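Local coordinates for protein chitinase (Chromobacterium violaceum, PDB 4TXG) that is a family 18 glycoside hydrolase that probably binds chitin and hydrolyses its glycosidic bonds, at residues D398-W403 with G477-S482; G500-W505 with A571-F576; N527-L532 with Y555-N560; Q583-K588 with T626-L631. One frame throughout, in Å; residues are numbered along the deposited sequence.

Interaction 1 of 4, residues D398-W403 with G477-S482. With CS (cesium ion), chain M.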
loop_
_atom_site.group_PDB
_atom_site.type_symbol
_atom_site.label_atom_id
_atom_site.label_comp_id
_atom_site.label_asym_id
_atom_site.label_seq_id
_atom_site.Cartn_x
_atom_site.Cartn_y
_atom_site.Cartn_z
ATOM N N ASP A 398 4.626 4.345 -8.732
ATOM C CA ASP A 398 5.195 3.393 -9.688
ATOM C C ASP A 398 4.116 2.722 -10.533
ATOM O O ASP A 398 4.233 1.544 -10.884
ATOM C CB ASP A 398 6.040 2.338 -8.975
ATOM C CG ASP A 398 7.381 2.883 -8.530
ATOM O OD1 ASP A 398 7.728 4.010 -8.936
ATOM O OD2 ASP A 398 8.096 2.178 -7.792
ATOM N N LEU A 399 3.081 3.485 -10.883
ATOM C CA LEU A 399 2.033 3.005 -11.782
ATOM C C LEU A 399 2.544 2.974 -13.224
ATOM O O LEU A 399 2.060 2.194 -14.047
ATOM C CB LEU A 399 0.780 3.894 -11.687
ATOM C CG LEU A 399 0.075 3.895 -10.325
ATOM C CD1 LEU A 399 -1.061 4.912 -10.290
ATOM C CD2 LEU A 399 -0.433 2.499 -10.003
ATOM N N HIS A 400 3.518 3.834 -13.509
ATOM C CA HIS A 400 4.232 3.861 -14.785
ATOM C C HIS A 400 5.710 4.130 -14.507
ATOM O O HIS A 400 6.050 4.804 -13.538
ATOM C CB HIS A 400 3.665 4.936 -15.726
ATOM C CG HIS A 400 2.332 4.582 -16.302
ATOM N ND1 HIS A 400 2.157 3.538 -17.183
ATOM C CD2 HIS A 400 1.101 5.126 -16.115
ATOM C CE1 HIS A 400 0.881 3.446 -17.514
ATOM N NE2 HIS A 400 0.221 4.403 -16.881
ATOM N N GLY A 401 6.581 3.609 -15.361
ATOM C CA GLY A 401 8.017 3.716 -15.155
ATOM C C GLY A 401 8.739 3.018 -16.287
ATOM O O GLY A 401 8.102 2.372 -17.118
ATOM N N ALA A 402 10.066 3.112 -16.305
ATOM C CA ALA A 402 10.831 2.710 -17.482
ATOM C C ALA A 402 11.065 1.200 -17.603
ATOM O O ALA A 402 11.808 0.750 -18.481
ATOM C CB ALA A 402 12.157 3.450 -17.504
ATOM N N TRP A 403 10.419 0.417 -16.749
ATOM C CA TRP A 403 10.355 -1.031 -16.954
ATOM C C TRP A 403 9.501 -1.361 -18.189
ATOM O O TRP A 403 9.596 -2.460 -18.739
ATOM C CB TRP A 403 9.800 -1.731 -15.708
ATOM C CG TRP A 403 8.597 -1.050 -15.123
ATOM C CD1 TRP A 403 7.294 -1.266 -15.456
ATOM C CD2 TRP A 403 8.587 -0.040 -14.104
ATOM N NE1 TRP A 403 6.473 -0.457 -14.709
ATOM C CE2 TRP A 403 7.242 0.304 -13.871
ATOM C CE3 TRP A 403 9.586 0.602 -13.362
ATOM C CZ2 TRP A 403 6.869 1.260 -12.930
ATOM C CZ3 TRP A 403 9.212 1.557 -12.429
ATOM C CH2 TRP A 403 7.867 1.876 -12.223
ATOM N N GLY A 477 5.493 14.645 -24.277
ATOM C CA GLY A 477 5.890 13.353 -23.741
ATOM C C GLY A 477 4.782 12.528 -23.106
ATOM O O GLY A 477 4.899 11.303 -22.996
ATOM N N LEU A 478 3.713 13.185 -22.672
ATOM C CA LEU A 478 2.646 12.492 -21.945
ATOM C C LEU A 478 1.920 11.493 -22.838
ATOM O O LEU A 478 1.416 11.859 -23.893
ATOM C CB LEU A 478 1.637 13.490 -21.370
ATOM C CG LEU A 478 0.485 12.871 -20.573
ATOM C CD1 LEU A 478 1.005 12.274 -19.261
ATOM C CD2 LEU A 478 -0.588 13.920 -20.296
ATOM N N TRP A 479 1.871 10.241 -22.384
ATOM C CA TRP A 479 1.268 9.123 -23.114
ATOM C C TRP A 479 2.008 8.852 -24.418
ATOM O O TRP A 479 1.447 8.293 -25.364
ATOM C CB TRP A 479 -0.228 9.355 -23.387
ATOM C CG TRP A 479 -1.057 9.631 -22.148
ATOM C CD1 TRP A 479 -2.014 10.601 -22.012
ATOM C CD2 TRP A 479 -1.002 8.946 -20.881
ATOM N NE1 TRP A 479 -2.555 10.561 -20.752
ATOM C CE2 TRP A 479 -1.958 9.551 -20.038
ATOM C CE3 TRP A 479 -0.242 7.880 -20.379
ATOM C CZ2 TRP A 479 -2.172 9.135 -18.725
ATOM C CZ3 TRP A 479 -0.462 7.466 -19.064
ATOM C CH2 TRP A 479 -1.420 8.093 -18.260
ATOM N N GLY A 480 3.283 9.227 -24.444
ATOM C CA GLY A 480 4.165 8.859 -25.530
ATOM C C GLY A 480 4.745 7.473 -25.329
ATOM O O GLY A 480 4.296 6.710 -24.468
ATOM N N SER A 481 5.751 7.150 -26.130
ATOM C CA SER A 481 6.346 5.823 -26.121
ATOM C C SER A 481 7.861 5.907 -26.103
ATOM O O SER A 481 8.458 6.733 -26.793
ATOM C CB SER A 481 5.890 5.022 -27.342
ATOM O OG SER A 481 6.561 3.775 -27.393
ATOM N N SER A 482 8.480 5.033 -25.322
ATOM C CA SER A 482 9.930 5.025 -25.204
ATOM C C SER A 482 10.426 3.604 -25.015
ATOM O O SER A 482 10.411 3.086 -23.907
ATOM C CB SER A 482 10.370 5.899 -24.032
ATOM O OG SER A 482 11.722 5.637 -23.691
HETATM CS CS CS M . 8.872 3.134 -4.453
HETATM O O HOH W 1 7.657 1.472 -1.870
HETATM O O HOH W 2 11.574 1.942 -4.928
#

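Interaction 2 of 4, residues G500-W505 with A571-F576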
loop_
_atom_site.group_PDB
_atom_site.type_symbol
_atom_site.label_atom_id
_atom_site.label_comp_id
_atom_site.label_asym_id
_atom_site.label_seq_id
_atom_site.Cartn_x
_atom_site.Cartn_y
_atom_site.Cartn_z
ATOM N N GLY A 500 22.124 9.315 -16.294
ATOM C CA GLY A 500 23.060 10.374 -15.942
ATOM C C GLY A 500 22.467 11.409 -15.003
ATOM O O GLY A 500 21.998 11.072 -13.918
ATOM N N ILE A 501 22.477 12.669 -15.430
ATOM C CA ILE A 501 21.958 13.761 -14.602
ATOM C C ILE A 501 20.448 13.616 -14.407
ATOM O O ILE A 501 19.867 14.215 -13.495
ATOM C CB ILE A 501 22.282 15.140 -15.226
ATOM C CG1 ILE A 501 22.081 16.266 -14.201
ATOM C CG2 ILE A 501 21.464 15.361 -16.499
ATOM C CD1 ILE A 501 22.588 17.627 -14.667
ATOM N N ASP A 502 19.820 12.791 -15.249
ATOM C CA ASP A 502 18.386 12.506 -15.139
ATOM C C ASP A 502 18.067 11.275 -14.283
ATOM O O ASP A 502 16.918 10.828 -14.247
ATOM C CB ASP A 502 17.785 12.294 -16.530
ATOM C CG ASP A 502 17.889 13.514 -17.406
ATOM O OD1 ASP A 502 17.755 14.641 -16.873
ATOM O OD2 ASP A 502 18.105 13.345 -18.630
ATOM N N ASN A 503 19.062 10.735 -13.585
ATOM C CA ASN A 503 18.906 9.432 -12.944
ATOM C C ASN A 503 19.835 9.285 -11.729
ATOM O O ASN A 503 20.460 8.247 -11.538
ATOM C CB ASN A 503 19.177 8.335 -13.990
ATOM C CG ASN A 503 18.808 6.935 -13.516
ATOM O OD1 ASN A 503 17.808 6.726 -12.832
ATOM N ND2 ASN A 503 19.632 5.960 -13.892
ATOM N N ILE A 504 19.927 10.327 -10.904
ATOM C CA ILE A 504 20.995 10.364 -9.904
ATOM C C ILE A 504 20.785 9.409 -8.731
ATOM O O ILE A 504 21.730 9.102 -8.013
ATOM C CB ILE A 504 21.217 11.799 -9.353
ATOM C CG1 ILE A 504 20.134 12.214 -8.352
ATOM C CG2 ILE A 504 21.333 12.793 -10.503
ATOM C CD1 ILE A 504 20.497 13.515 -7.587
ATOM N N TRP A 505 19.558 8.932 -8.542
ATOM C CA TRP A 505 19.294 7.949 -7.495
ATOM C C TRP A 505 19.196 6.541 -8.082
ATOM O O TRP A 505 18.445 5.703 -7.589
ATOM C CB TRP A 505 18.019 8.305 -6.736
ATOM C CG TRP A 505 18.282 9.123 -5.509
ATOM C CD1 TRP A 505 19.455 9.726 -5.154
ATOM C CD2 TRP A 505 17.344 9.422 -4.469
ATOM N NE1 TRP A 505 19.306 10.379 -3.949
ATOM C CE2 TRP A 505 18.017 10.209 -3.512
ATOM C CE3 TRP A 505 16.002 9.096 -4.254
ATOM C CZ2 TRP A 505 17.390 10.673 -2.349
ATOM C CZ3 TRP A 505 15.382 9.563 -3.104
ATOM C CH2 TRP A 505 16.076 10.335 -2.167
ATOM N N ALA A 571 12.449 18.881 -24.346
ATOM C CA ALA A 571 12.216 18.634 -25.767
ATOM C C ALA A 571 13.504 18.331 -26.516
ATOM O O ALA A 571 13.507 17.553 -27.474
ATOM C CB ALA A 571 11.515 19.827 -26.398
ATOM N N GLY A 572 14.596 18.954 -26.088
ATOM C CA GLY A 572 15.885 18.739 -26.720
ATOM C C GLY A 572 16.383 17.312 -26.562
ATOM O O GLY A 572 16.938 16.739 -27.497
ATOM N N LYS A 573 16.180 16.735 -25.379
ATOM C CA LYS A 573 16.626 15.370 -25.099
ATOM C C LYS A 573 15.509 14.347 -25.289
ATOM O O LYS A 573 15.746 13.134 -25.227
ATOM C CB LYS A 573 17.158 15.259 -23.668
ATOM C CG LYS A 573 18.269 16.229 -23.312
ATOM C CD LYS A 573 18.666 16.081 -21.845
ATOM C CE LYS A 573 19.455 14.800 -21.598
ATOM N NZ LYS A 573 19.920 14.707 -20.174
ATOM N N LYS A 574 14.296 14.848 -25.516
ATOM C CA LYS A 574 13.086 14.034 -25.502
ATOM C C LYS A 574 12.999 13.244 -24.197
ATOM O O LYS A 574 12.720 12.045 -24.197
ATOM C CB LYS A 574 13.038 13.102 -26.717
ATOM C CG LYS A 574 12.968 13.838 -28.066
ATOM C CD LYS A 574 11.612 14.516 -28.247
ATOM C CE LYS A 574 11.423 15.054 -29.658
ATOM N NZ LYS A 574 12.233 16.281 -29.861
ATOM N N VAL A 575 13.246 13.934 -23.084
ATOM C CA VAL A 575 13.213 13.319 -21.755
ATOM C C VAL A 575 11.958 13.747 -20.988
ATOM O O VAL A 575 11.642 14.930 -20.902
ATOM C CB VAL A 575 14.474 13.678 -20.925
ATOM C CG1 VAL A 575 14.260 13.368 -19.419
ATOM C CG2 VAL A 575 15.687 12.938 -21.456
ATOM N N PHE A 576 11.239 12.755 -20.469
ATOM C CA PHE A 576 10.042 12.941 -19.649
ATOM C C PHE A 576 10.361 12.460 -18.242
ATOM O O PHE A 576 10.686 11.286 -18.059
ATOM C CB PHE A 576 8.867 12.140 -20.246
ATOM C CG PHE A 576 7.572 12.211 -19.460
ATOM C CD1 PHE A 576 7.385 11.466 -18.299
ATOM C CD2 PHE A 576 6.506 12.962 -19.940
ATOM C CE1 PHE A 576 6.176 11.516 -17.605
ATOM C CE2 PHE A 576 5.293 12.999 -19.254
ATOM C CZ PHE A 576 5.135 12.288 -18.090
#

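Interaction 3 of 4, residues N527-L532 with Y555-N560. With CS (cesium ion), chain C.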
loop_
_atom_site.group_PDB
_atom_site.type_symbol
_atom_site.label_atom_id
_atom_site.label_comp_id
_atom_site.label_asym_id
_atom_site.label_seq_id
_atom_site.Cartn_x
_atom_site.Cartn_y
_atom_site.Cartn_z
ATOM N N ASN A 527 15.794 21.339 -8.983
ATOM C CA ASN A 527 16.969 21.994 -9.557
ATOM C C ASN A 527 16.983 21.919 -11.088
ATOM O O ASN A 527 17.311 22.898 -11.754
ATOM C CB ASN A 527 18.258 21.399 -8.986
ATOM C CG ASN A 527 18.549 21.906 -7.579
ATOM O OD1 ASN A 527 18.174 23.028 -7.226
ATOM N ND2 ASN A 527 19.221 21.086 -6.773
ATOM N N LEU A 528 16.615 20.770 -11.650
ATOM C CA LEU A 528 16.602 20.649 -13.110
ATOM C C LEU A 528 15.632 21.655 -13.718
ATOM O O LEU A 528 15.931 22.284 -14.737
ATOM C CB LEU A 528 16.233 19.227 -13.541
ATOM C CG LEU A 528 17.296 18.166 -13.240
ATOM C CD1 LEU A 528 16.830 16.798 -13.717
ATOM C CD2 LEU A 528 18.635 18.543 -13.884
ATOM N N GLU A 529 14.476 21.803 -13.074
ATOM C CA GLU A 529 13.454 22.773 -13.481
ATOM C C GLU A 529 14.032 24.192 -13.483
ATOM O O GLU A 529 13.722 25.020 -14.356
ATOM C CB GLU A 529 12.233 22.678 -12.538
ATOM C CG GLU A 529 11.070 23.598 -12.918
ATOM C CD GLU A 529 9.932 23.605 -11.890
ATOM O OE1 GLU A 529 9.899 22.726 -10.997
ATOM O OE2 GLU A 529 9.064 24.509 -11.975
ATOM N N LYS A 530 14.893 24.454 -12.505
ATOM C CA LYS A 530 15.522 25.761 -12.330
ATOM C C LYS A 530 16.738 25.969 -13.223
ATOM O O LYS A 530 17.280 27.072 -13.283
ATOM C CB LYS A 530 15.946 25.949 -10.877
ATOM C CG LYS A 530 14.809 26.157 -9.915
ATOM C CD LYS A 530 14.472 27.634 -9.789
ATOM C CE LYS A 530 15.710 28.439 -9.437
ATOM N NZ LYS A 530 15.374 29.795 -8.912
ATOM N N GLY A 531 17.176 24.915 -13.900
ATOM C CA GLY A 531 18.370 24.984 -14.726
ATOM C C GLY A 531 19.661 24.860 -13.932
ATOM O O GLY A 531 20.708 25.382 -14.341
ATOM N N LEU A 532 19.581 24.174 -12.794
ATOM C CA LEU A 532 20.727 23.945 -11.912
ATOM C C LEU A 532 21.089 22.464 -11.918
ATOM O O LEU A 532 20.206 21.603 -11.850
ATOM C CB LEU A 532 20.415 24.408 -10.483
ATOM C CG LEU A 532 20.034 25.882 -10.312
ATOM C CD1 LEU A 532 19.528 26.138 -8.899
ATOM C CD2 LEU A 532 21.211 26.797 -10.645
ATOM N N TYR A 555 14.392 21.920 -19.082
ATOM C CA TYR A 555 13.377 21.090 -18.445
ATOM C C TYR A 555 12.136 21.923 -18.146
ATOM O O TYR A 555 12.110 22.692 -17.182
ATOM C CB TYR A 555 13.915 20.461 -17.155
ATOM C CG TYR A 555 15.059 19.484 -17.360
ATOM C CD1 TYR A 555 16.369 19.933 -17.479
ATOM C CD2 TYR A 555 14.828 18.113 -17.417
ATOM C CE1 TYR A 555 17.420 19.044 -17.647
ATOM C CE2 TYR A 555 15.871 17.213 -17.588
ATOM C CZ TYR A 555 17.164 17.688 -17.702
ATOM O OH TYR A 555 18.208 16.803 -17.877
ATOM N N GLN A 556 11.110 21.776 -18.978
ATOM C CA GLN A 556 9.892 22.567 -18.826
ATOM C C GLN A 556 8.877 21.853 -17.943
ATOM O O GLN A 556 8.511 20.709 -18.213
ATOM C CB GLN A 556 9.275 22.861 -20.194
ATOM C CG GLN A 556 7.905 23.500 -20.125
ATOM C CD GLN A 556 7.141 23.377 -21.431
ATOM O OE1 GLN A 556 6.920 22.269 -21.935
ATOM N NE2 GLN A 556 6.737 24.515 -21.989
ATOM N N ARG A 557 8.410 22.519 -16.891
ATOM C CA ARG A 557 7.388 21.902 -16.048
ATOM C C ARG A 557 6.024 21.957 -16.720
ATOM O O ARG A 557 5.608 22.994 -17.242
ATOM C CB ARG A 557 7.319 22.573 -14.674
ATOM C CG ARG A 557 6.281 21.940 -13.738
ATOM C CD ARG A 557 6.274 22.632 -12.387
ATOM N NE ARG A 557 5.271 22.070 -11.484
ATOM C CZ ARG A 557 3.974 22.368 -11.530
ATOM N NH1 ARG A 557 3.503 23.212 -12.449
ATOM N NH2 ARG A 557 3.144 21.815 -10.657
ATOM N N ASN A 558 5.352 20.811 -16.711
ATOM C CA ASN A 558 4.004 20.662 -17.226
ATOM C C ASN A 558 3.101 20.211 -16.102
ATOM O O ASN A 558 3.563 19.599 -15.145
ATOM C CB ASN A 558 3.964 19.634 -18.357
ATOM C CG ASN A 558 4.515 20.171 -19.653
ATOM O OD1 ASN A 558 3.763 20.428 -20.595
ATOM N ND2 ASN A 558 5.829 20.356 -19.711
ATOM N N TYR A 559 1.811 20.501 -16.208
ATOM C CA TYR A 559 0.877 19.983 -15.214
ATOM C C TYR A 559 -0.424 19.613 -15.889
ATOM O O TYR A 559 -0.919 20.339 -16.753
ATOM C CB TYR A 559 0.616 21.004 -14.100
ATOM C CG TYR A 559 -0.090 20.403 -12.894
ATOM C CD1 TYR A 559 0.633 19.749 -11.910
ATOM C CD2 TYR A 559 -1.470 20.488 -12.743
ATOM C CE1 TYR A 559 0.012 19.187 -10.801
ATOM C CE2 TYR A 559 -2.108 19.922 -11.633
ATOM C CZ TYR A 559 -1.356 19.280 -10.667
ATOM O OH TYR A 559 -1.956 18.721 -9.560
ATOM N N ASN A 560 -0.980 18.477 -15.489
ATOM C CA ASN A 560 -2.274 18.052 -15.989
ATOM C C ASN A 560 -3.230 17.882 -14.807
ATOM O O ASN A 560 -3.059 16.976 -13.995
ATOM C CB ASN A 560 -2.115 16.749 -16.789
ATOM C CG ASN A 560 -3.411 16.271 -17.410
ATOM O OD1 ASN A 560 -4.399 16.052 -16.720
ATOM N ND2 ASN A 560 -3.402 16.092 -18.727
HETATM CS CS CS C . 12.876 25.614 -17.230
HETATM O O HOH W 3 15.871 23.615 -17.226
#

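Interaction 4 of 4, residues Q583-K588 with T626-L631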
loop_
_atom_site.group_PDB
_atom_site.type_symbol
_atom_site.label_atom_id
_atom_site.label_comp_id
_atom_site.label_asym_id
_atom_site.label_seq_id
_atom_site.Cartn_x
_atom_site.Cartn_y
_atom_site.Cartn_z
ATOM N N GLN A 583 1.890 21.449 -6.137
ATOM C CA GLN A 583 0.590 21.560 -6.794
ATOM C C GLN A 583 -0.157 20.229 -6.735
ATOM O O GLN A 583 -1.359 20.201 -6.440
ATOM C CB GLN A 583 0.736 22.026 -8.249
ATOM C CG GLN A 583 -0.617 22.359 -8.905
ATOM C CD GLN A 583 -0.464 22.974 -10.286
ATOM O OE1 GLN A 583 0.649 23.100 -10.796
ATOM N NE2 GLN A 583 -1.585 23.366 -10.895
ATOM N N SER A 584 0.545 19.125 -6.996
ATOM C CA SER A 584 -0.119 17.826 -7.012
ATOM C C SER A 584 -0.396 17.326 -5.597
ATOM O O SER A 584 -1.430 16.701 -5.352
ATOM C CB SER A 584 0.702 16.790 -7.794
ATOM O OG SER A 584 2.038 16.681 -7.331
ATOM N N ILE A 585 0.516 17.610 -4.668
ATOM C CA ILE A 585 0.285 17.265 -3.272
ATOM C C ILE A 585 -0.948 18.014 -2.742
ATOM O O ILE A 585 -1.760 17.428 -2.029
ATOM C CB ILE A 585 1.535 17.566 -2.387
ATOM C CG1 ILE A 585 2.679 16.606 -2.741
ATOM C CG2 ILE A 585 1.195 17.443 -0.900
ATOM C CD1 ILE A 585 2.329 15.128 -2.584
ATOM N N ALA A 586 -1.116 19.284 -3.115
ATOM C CA ALA A 586 -2.279 20.035 -2.633
ATOM C C ALA A 586 -3.569 19.452 -3.194
ATOM O O ALA A 586 -4.582 19.355 -2.491
ATOM C CB ALA A 586 -2.164 21.508 -2.994
ATOM N N GLN A 587 -3.530 19.070 -4.466
ATOM C CA GLN A 587 -4.691 18.472 -5.114
ATOM C C GLN A 587 -5.029 17.105 -4.480
ATOM O O GLN A 587 -6.187 16.817 -4.197
ATOM C CB GLN A 587 -4.445 18.349 -6.634
ATOM C CG GLN A 587 -5.644 17.808 -7.414
ATOM C CD GLN A 587 -5.606 18.092 -8.915
ATOM O OE1 GLN A 587 -4.642 18.650 -9.444
ATOM N NE2 GLN A 587 -6.675 17.693 -9.612
ATOM N N LYS A 588 -4.018 16.282 -4.213
ATOM C CA LYS A 588 -4.255 14.986 -3.575
ATOM C C LYS A 588 -4.708 15.153 -2.129
ATOM O O LYS A 588 -5.556 14.399 -1.643
ATOM C CB LYS A 588 -2.999 14.121 -3.635
ATOM C CG LYS A 588 -2.714 13.626 -5.054
ATOM C CD LYS A 588 -1.452 12.776 -5.113
ATOM C CE LYS A 588 -1.163 12.336 -6.548
ATOM N NZ LYS A 588 0.021 11.413 -6.619
ATOM N N THR A 626 11.784 19.707 3.754
ATOM C CA THR A 626 10.487 19.231 4.228
ATOM C C THR A 626 9.284 19.940 3.604
ATOM O O THR A 626 8.217 19.973 4.209
ATOM C CB THR A 626 10.364 19.380 5.765
ATOM O OG1 THR A 626 10.460 20.766 6.121
ATOM C CG2 THR A 626 11.458 18.587 6.484
ATOM N N THR A 627 9.440 20.495 2.407
ATOM C CA THR A 627 8.343 21.259 1.793
ATOM C C THR A 627 7.046 20.453 1.622
ATOM O O THR A 627 5.966 20.910 2.012
ATOM C CB THR A 627 8.768 21.827 0.429
ATOM O OG1 THR A 627 9.770 22.824 0.642
ATOM C CG2 THR A 627 7.579 22.467 -0.293
ATOM N N LEU A 628 7.137 19.256 1.059
ATOM C CA LEU A 628 5.920 18.492 0.787
ATOM C C LEU A 628 5.269 17.952 2.071
ATOM O O LEU A 628 4.048 18.008 2.234
ATOM C CB LEU A 628 6.210 17.343 -0.183
ATOM C CG LEU A 628 6.771 17.772 -1.539
ATOM C CD1 LEU A 628 6.919 16.561 -2.455
ATOM C CD2 LEU A 628 5.904 18.849 -2.201
ATOM N N THR A 629 6.079 17.447 2.989
ATOM C CA THR A 629 5.550 16.984 4.264
ATOM C C THR A 629 4.960 18.153 5.056
ATOM O O THR A 629 3.944 18.000 5.731
ATOM C CB THR A 629 6.636 16.264 5.070
ATOM O OG1 THR A 629 7.009 15.073 4.365
ATOM C CG2 THR A 629 6.127 15.880 6.448
ATOM N N SER A 630 5.582 19.327 4.952
ATOM C CA SER A 630 5.067 20.505 5.643
ATOM C C SER A 630 3.716 20.929 5.075
ATOM O O SER A 630 2.823 21.365 5.813
ATOM C CB SER A 630 6.059 21.669 5.557
ATOM O OG SER A 630 7.230 21.385 6.309
ATOM N N LEU A 631 3.572 20.809 3.761
ATOM C CA LEU A 631 2.302 21.123 3.117
ATOM C C LEU A 631 1.226 20.151 3.577
ATOM O O LEU A 631 0.113 20.565 3.903
ATOM C CB LEU A 631 2.435 21.085 1.593
ATOM C CG LEU A 631 1.148 21.269 0.777
ATOM C CD1 LEU A 631 0.472 22.596 1.084
ATOM C CD2 LEU A 631 1.468 21.157 -0.721
#

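Interaction 1 of 4, residues D398-W403 with G477-S482
H400 and W479 meet at one point, where the loop after the sixth strand of the GH18 TIM barrel (391-395) faces a type II beta turn, G477-G480, of the domain inserted between the seventh and eighth barrel strands. The six-membered ring of W479 brings its edge to the imidazole in an offset edge-to-face pair, with planes at 75°. W479 CZ3 leads, lying 3.8 Å from H400 NE2. Both rings leave their backbones with CG anti to the carbonyl carbon (chi1 -73° for H400, -56° for W479), and the two side chains cross at about a right angle. Histidine and tryptophan suit this place because each joins a flat ring to a nitrogen that can hydrogen-bond: H400 NE2 with D419, W479 NE1 with D416, which would restrain the rotation of both rings.

The tight side is that of buried H400, packed by L439 and W468. W479 is partly exposed, with L478 CD1 4.1 Å above the centre of one face, and the turn bond from G480 N to G477 O (3.0 Å) holds its backbone. At the touching pair the CA atoms of H400 and W479 are 10.3 Å apart, so only the ring ends meet, and just 63 Å² is buried. At the start of the first segment, partly exposed D398 reaches a hydrated cesium ion: OD2 lies 3.6 Å from it, with two waters and Y464 also bound, while OD1 pairs with R466. G401, lacking a side chain, allows the W403 indole to close over it, with G401 CA 3.4 Å above the ring plane.

Interaction 2 of 4, residues G500-W505 with A571-F576
D502 and K573 form a buried salt bridge in the insertion domain of the GH18 barrel, joining a 3-10 turn at I501-D502 to the hairpin that leads into strand 575-578. K573 NZ donates to D502 OD2 at 2.7 Å, arriving from above the carboxylate plane, 35° out of it. The two side chains come from opposite directions, and a bend in the lysine chain at chi3 (73°) brings the ammonium group to the oxygen. A lysine is long enough to span the gap, while the shorter aspartate stays close to its turn.

Apolar groups border the pair. V575 CG2 lies 3.7 Å from D502 OD2, and I501 CG2 is 4.0 Å from K573 NZ, a low-polarity lining that may strengthen the attraction between the charges. D502 OD1 lies unusually close to Y555 OH, probably in a hydrogen bond that would hold the carboxylate's second oxygen. Next along the hairpin, K574 and V575 both face N570 in a G1 beta bulge, where K574 takes a positive phi.

L528 of helix 522-530 packs on I501 and D502, and V575 rests on N570 of strand 565-570, so the salt bridge lies where that helix and this sheet come together.

Interaction 3 of 4, residues N527-L532 with Y555-N560
The phenol ring of Y555 carries L528 on one face and a water, in its plane, at the edge. L528 CB stands 4.0 Å from the ring centroid and 13° off the normal, a CH-pi contact, while on that same face CD2 reaches toward CE1 and CD1 toward CE2, straddling the ring's long axis. Here the end of helix 522-530, closed by a Schellman motif at G531, meets the beginning of edge strand 556-560 in the insertion domain of the GH18 barrel. A branched leucine suits a flat ring, and a glycine suits the positive phi that ends the helix.

Two further flat groups, the carboxylate of E529 and the guanidinium of R557, lie with planes 25° apart but form no salt bridge with each other: E529 OE2 is 4.5 Å from R557 NE and instead packs on R557 CD at 3.4 Å. E529 starts out pointing away from the strand, yet CG anti to the backbone N and an extended chain carry its end back. The charges have other partners, K526 for E529 and D581 for R557.

Backbone polar atoms are bridged across the junction. The water is held by L528 O at 2.8 Å and Y555 N at 2.9 Å. A cesium ion, shared with S554 OG, lies 3.0 Å from both E529 O and Y555 O.

Interaction 4 of 4, residues Q583-K588 with T626-L631
I585 points at the neighbouring helix and meets two leucines from different directions: it crosses L628 at about a right angle and slides past L631 running the opposite way. Its branches divide the work. I585 CG1 touches L628 CD2 at 4.0 Å, and CG2, which stands anti to the backbone N, packs on L631 CD2 at 3.7 Å. L631 likewise has CG anti to its backbone N (chi1 175°), which sends CD2 against I585 and A586, where it lies 4.0 Å from A586 N and 4.3 Å from A586 CB. A beta-branched residue suits this place by offering a methylene (CG1) to L628 and a methyl (CG2) to L631, and the small A586 lets L631 settle against the helix backbone.

Helices 582-594 and 627-636 run nearly parallel, their segment axes 10.0 Å apart and at 24°. This fits neighbouring helices around a TIM barrel, the first leading into the eighth barrel strand, 599-603, and the second following it. In the first turn of the second helix S630 OG bonds to T626 O at 2.7 Å, beside the backbone bond from S630 N to the same oxygen.

With no hydrogen bond or charge between the segments, the pairing rests on dispersion and the hydrophobic effect, so it depends on how well the aliphatic surfaces of I585, L628 and L631 fit together.

Overall arrangement
Interactions 2 and 3 lie within the inserted domain; interaction 1 joins that domain to the loop after barrel strand 391-395. Interactions 2 and 3, centres 11 Å apart, share a polar link, the probable hydrogen bond between D502 OD1 and Y555 OH. Interaction 1 joins interaction 2 by packing, with G477 C 3.6 Å from F576 CD2. Interaction 4 belongs to the barrel's helical shell and is reached from interaction 3, where R557 NH2 lies 2.8 Å from Q583 OE1 and Y559 OH 2.7 Å from Q587 OE1. Interaction 1 involves a loop at the C-terminal end of a barrel strand, the end where family 18 enzymes carry their active site, and so probably lies on that side.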